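Local coordinates for protein alpha-1,3-glucanase (Paenibacillus glycanilyticus, PDB 6K0P) that probably hydrolyses alpha-1,3-glucan as a family 87 glycoside hydrolase, its catalytic domain here binding nigerose at several sites, at residues G367-T379 with A390-L402. The protein carries 1 engineered substitution. Numbering follows the deposited sequence.
With ACY (acetic acid), chain L.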
ATOM      1  N   GLY A 367      -8.379 -21.814 -17.569  1.00 48.41           N
ATOM      2  CA  GLY A 367      -9.016 -20.731 -16.842  1.00 51.12           C
ATOM      3  C   GLY A 367      -9.095 -19.441 -17.639  1.00 39.62           C
ATOM      4  O   GLY A 367      -8.129 -19.045 -18.291  1.00 44.42           O
ATOM      5  N   SER A 368     -10.253 -18.783 -17.573  1.00 32.95           N
ATOM      6  CA  SER A 368     -10.517 -17.590 -18.371  1.00 34.10           C
ATOM      7  C   SER A 368     -10.144 -16.306 -17.630  1.00 30.20           C
ATOM      8  O   SER A 368      -9.297 -15.536 -18.094  1.00 33.44           O
ATOM      9  CB  SER A 368     -11.992 -17.559 -18.777  1.00 39.39           C
ATOM     10  OG  SER A 368     -12.195 -18.160 -20.044  1.00 49.86           O
ATOM     11  N   TYR A 369     -10.777 -16.065 -16.482  1.00 18.59           N
ATOM     12  CA  TYR A 369     -10.636 -14.816 -15.750  1.00 17.39           C
ATOM     13  C   TYR A 369     -10.397 -15.098 -14.276  1.00 19.63           C
ATOM     14  O   TYR A 369     -10.812 -16.137 -13.748  1.00 17.75           O
ATOM     15  CB  TYR A 369     -11.935 -14.002 -15.825  1.00 17.66           C
ATOM     16  CG  TYR A 369     -12.400 -13.660 -17.219  1.00 17.11           C
ATOM     17  CD1 TYR A 369     -11.938 -12.520 -17.862  1.00 15.20           C
ATOM     18  CD2 TYR A 369     -13.336 -14.451 -17.875  1.00 20.22           C
ATOM     19  CE1 TYR A 369     -12.364 -12.187 -19.133  1.00 17.41           C
ATOM     20  CE2 TYR A 369     -13.771 -14.128 -19.149  1.00 19.73           C
ATOM     21  CZ  TYR A 369     -13.281 -12.994 -19.772  1.00 20.25           C
ATOM     22  OH  TYR A 369     -13.698 -12.663 -21.043  1.00 20.34           O
ATOM     23  N   ASN A 370      -9.741 -14.150 -13.607  1.00 15.29           N
ATOM     24  CA  ASN A 370      -9.839 -14.078 -12.155  1.00 13.86           C
ATOM     25  C   ASN A 370     -11.248 -13.616 -11.813  1.00 11.37           C
ATOM     26  O   ASN A 370     -11.686 -12.565 -12.289  1.00 12.75           O
ATOM     27  CB  ASN A 370      -8.851 -13.044 -11.609  1.00 15.19           C
ATOM     28  CG  ASN A 370      -7.412 -13.379 -11.916  1.00 15.97           C
ATOM     29  OD1 ASN A 370      -7.116 -14.115 -12.852  1.00 16.77           O
ATOM     30  ND2 ASN A 370      -6.502 -12.805 -11.141  1.00 16.67           N
ATOM     31  N   VAL A 371     -11.960 -14.383 -10.986  1.00 12.18           N
ATOM     32  CA  VAL A 371     -13.369 -14.111 -10.715  1.00 13.09           C
ATOM     33  C   VAL A 371     -13.684 -14.245  -9.233  1.00 11.51           C
ATOM     34  O   VAL A 371     -13.032 -14.997  -8.499  1.00 12.09           O
ATOM     35  CB  VAL A 371     -14.336 -15.009 -11.536  1.00 14.66           C
ATOM     36  CG1 VAL A 371     -14.047 -14.923 -13.032  1.00 16.47           C
ATOM     37  CG2 VAL A 371     -14.297 -16.462 -11.049  1.00 15.26           C
ATOM     38  N   GLY A 372     -14.714 -13.523  -8.796  1.00 12.05           N
ATOM     39  CA  GLY A 372     -15.291 -13.777  -7.492  1.00 12.36           C
ATOM     40  C   GLY A 372     -14.467 -13.308  -6.319  1.00 13.22           C
ATOM     41  O   GLY A 372     -14.761 -13.697  -5.183  1.00 12.98           O
ATOM     42  N   ASN A 373     -13.450 -12.489  -6.554  1.00 12.80           N
ATOM     43  CA  ASN A 373     -12.624 -11.984  -5.469  1.00 10.94           C
ATOM     44  C   ASN A 373     -13.310 -10.817  -4.775  1.00 12.94           C
ATOM     45  O   ASN A 373     -14.096 -10.081  -5.376  1.00 13.35           O
ATOM     46  CB  ASN A 373     -11.272 -11.533  -6.017  1.00 11.79           C
ATOM     47  CG  ASN A 373     -10.477 -12.686  -6.597  1.00 11.49           C
ATOM     48  OD1 ASN A 373      -9.930 -13.504  -5.860  1.00 12.04           O
ATOM     49  ND2 ASN A 373     -10.411 -12.764  -7.925  1.00 12.37           N
ATOM     50  N   LYS A 374     -13.021 -10.668  -3.486  1.00 11.49           N
ATOM     51  CA  LYS A 374     -13.590  -9.605  -2.669  1.00 10.60           C
ATOM     52  C   LYS A 374     -12.438  -8.920  -1.953  1.00 12.91           C
ATOM     53  O   LYS A 374     -11.806  -9.516  -1.073  1.00 14.00           O
ATOM     54  CB  LYS A 374     -14.622 -10.154  -1.682  1.00 13.36           C
ATOM     55  CG  LYS A 374     -15.869 -10.716  -2.383  1.00 17.21           C
ATOM     56  CD  LYS A 374     -16.860 -11.279  -1.381  1.00 23.03           C
ATOM     57  CE  LYS A 374     -18.075 -11.872  -2.085  1.00 36.30           C
ATOM     58  NZ  LYS A 374     -18.798 -10.866  -2.919  1.00 37.18           N
ATOM     59  N   TYR A 375     -12.152  -7.684  -2.358  1.00 11.29           N
ATOM     60  CA  TYR A 375     -11.114  -6.841  -1.764  1.00 10.79           C
ATOM     61  C   TYR A 375     -11.892  -5.799  -0.966  1.00 11.67           C
ATOM     62  O   TYR A 375     -12.443  -4.855  -1.538  1.00 11.97           O
ATOM     63  CB  TYR A 375     -10.296  -6.178  -2.870  1.00 10.64           C
ATOM     64  CG  TYR A 375      -9.234  -7.032  -3.555  1.00 11.22           C
ATOM     65  CD1 TYR A 375      -9.534  -8.274  -4.119  1.00 14.24           C
ATOM     66  CD2 TYR A 375      -7.933  -6.564  -3.690  1.00 11.30           C
ATOM     67  CE1 TYR A 375      -8.552  -9.031  -4.760  1.00 13.66           C
ATOM     68  CE2 TYR A 375      -6.956  -7.311  -4.340  1.00  9.87           C
ATOM     69  CZ  TYR A 375      -7.267  -8.544  -4.867  1.00 12.10           C
ATOM     70  OH  TYR A 375      -6.293  -9.285  -5.503  1.00 13.42           O
ATOM     71  N   THR A 376     -11.970  -5.978   0.351  1.00 10.75           N
ATOM     72  CA  THR A 376     -12.903  -5.220   1.178  1.00 10.51           C
ATOM     73  C   THR A 376     -12.195  -4.612   2.378  1.00 11.11           C
ATOM     74  O   THR A 376     -11.281  -5.219   2.947  1.00 11.22           O
ATOM     75  CB  THR A 376     -14.064  -6.099   1.671  1.00 11.02           C
ATOM     76  OG1 THR A 376     -13.546  -7.228   2.391  1.00 12.89           O
ATOM     77  CG2 THR A 376     -14.901  -6.604   0.493  1.00 12.94           C
ATOM     78  N   ASN A 377     -12.627  -3.411   2.766  1.00 10.56           N
ATOM     79  CA  ASN A 377     -12.128  -2.764   3.977  1.00 10.98           C
ATOM     80  C   ASN A 377     -10.604  -2.652   3.933  1.00 10.69           C
ATOM     81  O   ASN A 377      -9.893  -3.113   4.823  1.00 10.90           O
ATOM     82  CB  ASN A 377     -12.605  -3.503   5.237  1.00 11.00           C
ATOM     83  CG  ASN A 377     -14.107  -3.729   5.249  1.00 12.76           C
ATOM     84  OD1 ASN A 377     -14.884  -2.786   5.109  1.00 14.73           O
ATOM     85  ND2 ASN A 377     -14.521  -4.981   5.407  1.00 14.34           N
ATOM     86  N   LEU A 378     -10.109  -2.028   2.869  1.00 10.56           N
ATOM     87  CA  LEU A 378      -8.675  -1.957   2.622  1.00 10.44           C
ATOM     88  C   LEU A 378      -8.199  -0.515   2.684  1.00  9.76           C
ATOM     89  O   LEU A 378      -8.868   0.395   2.174  1.00 10.97           O
ATOM     90  CB  LEU A 378      -8.326  -2.538   1.251  1.00 10.75           C
ATOM     91  CG  LEU A 378      -8.706  -3.998   0.990  1.00  9.77           C
ATOM     92  CD1 LEU A 378      -8.212  -4.427  -0.394  1.00 11.53           C
ATOM     93  CD2 LEU A 378      -8.126  -4.921   2.066  1.00 10.84           C
ATOM     94  N   THR A 379      -7.035  -0.308   3.296  1.00  9.44           N
ATOM     95  CA  THR A 379      -6.386   0.994   3.322  1.00  9.17           C
ATOM     96  C   THR A 379      -5.019   0.865   2.672  1.00  9.74           C
ATOM     97  O   THR A 379      -4.274  -0.076   2.965  1.00 11.17           O
ATOM     98  CB  THR A 379      -6.243   1.482   4.761  1.00 11.39           C
ATOM     99  OG1 THR A 379      -7.549   1.764   5.281  1.00 12.39           O
ATOM    100  CG2 THR A 379      -5.361   2.731   4.837  1.00 12.53           C
ATOM    101  N   ALA A 390      -5.313  -1.605  -7.857  1.00 10.38           N
ATOM    102  CA  ALA A 390      -5.204  -1.785  -9.298  1.00 10.76           C
ATOM    103  C   ALA A 390      -5.897  -3.066  -9.718  1.00 10.45           C
ATOM    104  O   ALA A 390      -5.656  -4.132  -9.137  1.00 10.59           O
ATOM    105  CB  ALA A 390      -3.739  -1.812  -9.748  1.00 10.73           C
ATOM    106  N   VAL A 391      -6.743  -2.962 -10.740  1.00  9.06           N
ATOM    107  CA  VAL A 391      -7.441  -4.121 -11.281  1.00  9.78           C
ATOM    108  C   VAL A 391      -7.191  -4.168 -12.781  1.00 10.57           C
ATOM    109  O   VAL A 391      -7.489  -3.204 -13.502  1.00 12.29           O
ATOM    110  CB  VAL A 391      -8.938  -4.129 -10.920  1.00 11.95           C
ATOM    111  CG1 VAL A 391      -9.652  -2.881 -11.397  1.00 13.99           C
ATOM    112  CG2 VAL A 391      -9.618  -5.394 -11.446  1.00 12.56           C
ATOM    113  N   TYR A 392      -6.608  -5.267 -13.240  1.00 10.79           N
ATOM    114  CA  TYR A 392      -6.241  -5.462 -14.635  1.00 10.72           C
ATOM    115  C   TYR A 392      -7.105  -6.598 -15.169  1.00 11.11           C
ATOM    116  O   TYR A 392      -6.788  -7.777 -14.975  1.00 12.07           O
ATOM    117  CB  TYR A 392      -4.752  -5.785 -14.739  1.00 11.65           C
ATOM    118  CG  TYR A 392      -3.834  -4.749 -14.106  1.00 13.05           C
ATOM    119  CD1 TYR A 392      -3.439  -3.614 -14.809  1.00 11.78           C
ATOM    120  CD2 TYR A 392      -3.363  -4.914 -12.806  1.00 12.86           C
ATOM    121  CE1 TYR A 392      -2.592  -2.673 -14.230  1.00 11.50           C
ATOM    122  CE2 TYR A 392      -2.515  -3.982 -12.227  1.00 10.93           C
ATOM    123  CZ  TYR A 392      -2.140  -2.868 -12.935  1.00 12.48           C
ATOM    124  OH  TYR A 392      -1.306  -1.935 -12.351  1.00 13.87           O
ATOM    125  N   GLY A 393      -8.208  -6.241 -15.833  1.00 11.10           N
ATOM    126  CA  GLY A 393      -9.144  -7.235 -16.338  1.00 10.95           C
ATOM    127  C   GLY A 393      -9.852  -7.980 -15.215  1.00 11.18           C
ATOM    128  O   GLY A 393      -9.830  -7.595 -14.047  1.00 11.97           O
ATOM    129  N   GLY A 394     -10.499  -9.074 -15.599  1.00 10.34           N
ATOM    130  CA  GLY A 394     -11.212  -9.922 -14.660  1.00 12.45           C
ATOM    131  C   GLY A 394     -12.713  -9.784 -14.836  1.00 12.99           C
ATOM    132  O   GLY A 394     -13.203  -8.991 -15.640  1.00 13.43           O
ATOM    133  N   SER A 395     -13.440 -10.581 -14.057  1.00 11.22           N
ATOM    134  CA  SER A 395     -14.895 -10.567 -14.116  1.00 11.43           C
ATOM    135  C   SER A 395     -15.439 -10.866 -12.728  1.00 13.08           C
ATOM    136  O   SER A 395     -14.907 -11.728 -12.022  1.00 13.18           O
ATOM    137  CB  SER A 395     -15.421 -11.580 -15.149  1.00 13.96           C
ATOM    138  OG  SER A 395     -16.829 -11.454 -15.325  1.00 14.07           O
ATOM    139  N   ASP A 396     -16.486 -10.138 -12.338  1.00 11.61           N
ATOM    140  CA  ASP A 396     -17.176 -10.371 -11.066  1.00 12.04           C
ATOM    141  C   ASP A 396     -16.229 -10.258  -9.869  1.00 12.90           C
ATOM    142  O   ASP A 396     -16.143 -11.157  -9.031  1.00 13.75           O
ATOM    143  CB  ASP A 396     -17.926 -11.708 -11.068  1.00 13.12           C
ATOM    144  CG  ASP A 396     -18.807 -11.890  -9.846  1.00 16.06           C
ATOM    145  OD1 ASP A 396     -19.397 -10.899  -9.362  1.00 17.23           O
ATOM    146  OD2 ASP A 396     -18.913 -13.035  -9.363  1.00 19.66           O
ATOM    147  N   ASN A 397     -15.525  -9.137  -9.786  1.00 12.84           N
ATOM    148  CA  ASN A 397     -14.641  -8.854  -8.661  1.00 11.12           C
ATOM    149  C   ASN A 397     -15.088  -7.569  -7.985  1.00 11.05           C
ATOM    150  O   ASN A 397     -15.480  -6.607  -8.657  1.00 13.42           O
ATOM    151  CB  ASN A 397     -13.202  -8.718  -9.126  1.00 10.64           C
ATOM    152  CG  ASN A 397     -12.650 -10.018  -9.655  1.00 10.80           C
ATOM    153  OD1 ASN A 397     -12.575 -11.010  -8.926  1.00 11.77           O
ATOM    154  ND2 ASN A 397     -12.268 -10.035 -10.927  1.00 12.11           N
ATOM    155  N   LEU A 398     -15.023  -7.556  -6.654  1.00 10.69           N
ATOM    156  CA  LEU A 398     -15.541  -6.461  -5.845  1.00 10.96           C
ATOM    157  C   LEU A 398     -14.404  -5.812  -5.066  1.00 12.81           C
ATOM    158  O   LEU A 398     -13.594  -6.508  -4.449  1.00 12.33           O
ATOM    159  CB  LEU A 398     -16.585  -6.994  -4.865  1.00 12.09           C
ATOM    160  CG  LEU A 398     -17.148  -5.998  -3.852  1.00 13.00           C
ATOM    161  CD1 LEU A 398     -17.950  -4.876  -4.531  1.00 13.26           C
ATOM    162  CD2 LEU A 398     -18.012  -6.755  -2.847  1.00 15.05           C
ATOM    163  N   PHE A 399     -14.356  -4.478  -5.096  1.00 11.71           N
ATOM    164  CA  PHE A 399     -13.435  -3.672  -4.301  1.00 11.66           C
ATOM    165  C   PHE A 399     -14.314  -2.705  -3.520  1.00 12.62           C
ATOM    166  O   PHE A 399     -14.909  -1.796  -4.110  1.00 14.06           O
ATOM    167  CB  PHE A 399     -12.468  -2.926  -5.220  1.00 11.25           C
ATOM    168  CG  PHE A 399     -11.642  -3.839  -6.093  1.00 11.85           C
ATOM    169  CD1 PHE A 399     -12.174  -4.403  -7.238  1.00 14.00           C
ATOM    170  CD2 PHE A 399     -10.322  -4.135  -5.754  1.00 16.80           C
ATOM    171  CE1 PHE A 399     -11.418  -5.252  -8.034  1.00 17.44           C
ATOM    172  CE2 PHE A 399      -9.558  -4.984  -6.551  1.00 15.51           C
ATOM    173  CZ  PHE A 399     -10.106  -5.540  -7.692  1.00 17.57           C
ATOM    174  N   GLN A 400     -14.421  -2.908  -2.205  1.00 11.07           N
ATOM    175  CA  GLN A 400     -15.459  -2.251  -1.422  1.00 11.66           C
ATOM    176  C   GLN A 400     -14.895  -1.698  -0.124  1.00 11.74           C
ATOM    177  O   GLN A 400     -14.136  -2.380   0.573  1.00 12.66           O
ATOM    178  CB  GLN A 400     -16.569  -3.250  -1.109  1.00 12.34           C
ATOM    179  CG  GLN A 400     -17.761  -2.668  -0.382  1.00 12.87           C
ATOM    180  CD  GLN A 400     -18.860  -3.704  -0.242  1.00 16.06           C
ATOM    181  OE1 GLN A 400     -18.688  -4.719   0.436  1.00 20.38           O
ATOM    182  NE2 GLN A 400     -19.979  -3.474  -0.916  1.00 21.46           N
ATOM    183  N   ASN A 401     -15.288  -0.466   0.206  1.00 11.89           N
ATOM    184  CA  ASN A 401     -14.852   0.243   1.411  1.00 11.09           C
ATOM    185  C   ASN A 401     -13.328   0.399   1.446  1.00 11.96           C
ATOM    186  O   ASN A 401     -12.619  -0.212   2.249  1.00 12.61           O
ATOM    187  CB  ASN A 401     -15.397  -0.372   2.704  1.00 11.11           C
ATOM    188  CG  ASN A 401     -15.139   0.526   3.892  1.00 14.90           C
ATOM    189  OD1 ASN A 401     -15.106   1.742   3.741  1.00 18.81           O
ATOM    190  ND2 ASN A 401     -14.938  -0.055   5.065  1.00 15.23           N
ATOM    191  N   LEU A 402     -12.853   1.267   0.559  1.00 11.89           N
ATOM    192  CA  LEU A 402     -11.429   1.491   0.349  1.00 11.04           C
ATOM    193  C   LEU A 402     -11.038   2.879   0.828  1.00 11.96           C
ATOM    194  O   LEU A 402     -11.805   3.837   0.683  1.00 11.74           O
ATOM    195  CB  LEU A 402     -11.077   1.407  -1.137  1.00 11.49           C
ATOM    196  CG  LEU A 402     -11.623   0.226  -1.928  1.00 10.86           C
ATOM    197  CD1 LEU A 402     -11.252   0.379  -3.408  1.00 11.59           C
ATOM    198  CD2 LEU A 402     -11.071  -1.072  -1.340  1.00 11.81           C
TER
HETATM  199  C   ACY L2014     -17.590 -14.007 -17.527  1.00 22.06           C
HETATM  200  O   ACY L2014     -17.782 -13.786 -16.276  1.00 23.72           O
HETATM  201  OXT ACY L2014     -17.278 -13.165 -18.360  1.00 20.36           O
HETATM  202  CH3 ACY L2014     -17.805 -15.485 -17.913  1.00 25.51           C
HETATM  203  O   HOH W   1     -16.774 -10.838  -6.129  1.00 20.57           O
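Asn397 lies directly beside Asn373, one rung further along a parallel beta-helix, and the pair is a worked example of the asparagine ladders that stack at the turns of such folds. From CB, which passes 4.1 Å from Asn373 O, the Asn397 side chain is set with CG anti to its own carbonyl carbon (chi1 -66°), which brings the amide toward the neighbouring coil. Asn397 OD1 accepts twice: from Asn373 N at 2.9 Å, in the carbonyl plane, and from Asn373 ND2 at 3.0 Å, from above that plane. Asn397 ND2 donates to Asn370 O at 2.9 Å, while Ser395 N reaches the same oxygen from the opposite face of the peptide. With both ends of the amide engaged, its rotation is fixed, and the planes of the two asparagine amides are only 23° apart.

Beyond this turn the strands 374-376 and 397-400 run parallel, joined by bonds such as that from Tyr375 N to Leu398 O. On the interior face Phe399 CE2 comes over one face of the Tyr375 ring, offset toward its rim, 3.6 Å from Tyr375 CG; the ring planes meet obliquely. The next corner repeats the asparagine pairing in another geometry: Asn401 ND2 donates in the carbonyl plane to Asn377 OD1 at 2.7 Å, on a lone pair, yet here the amides stand 78° apart.

Strand 343-350 flanks 374-376 on the side away from 397-400. Just before that strand, Asn342 ND2 donates to Asn373 OD1, so the ladder continues, and Leu359 of strand 357-360 packs against both Asn373 and Asn397 within the pectate-lyase-like coil stack.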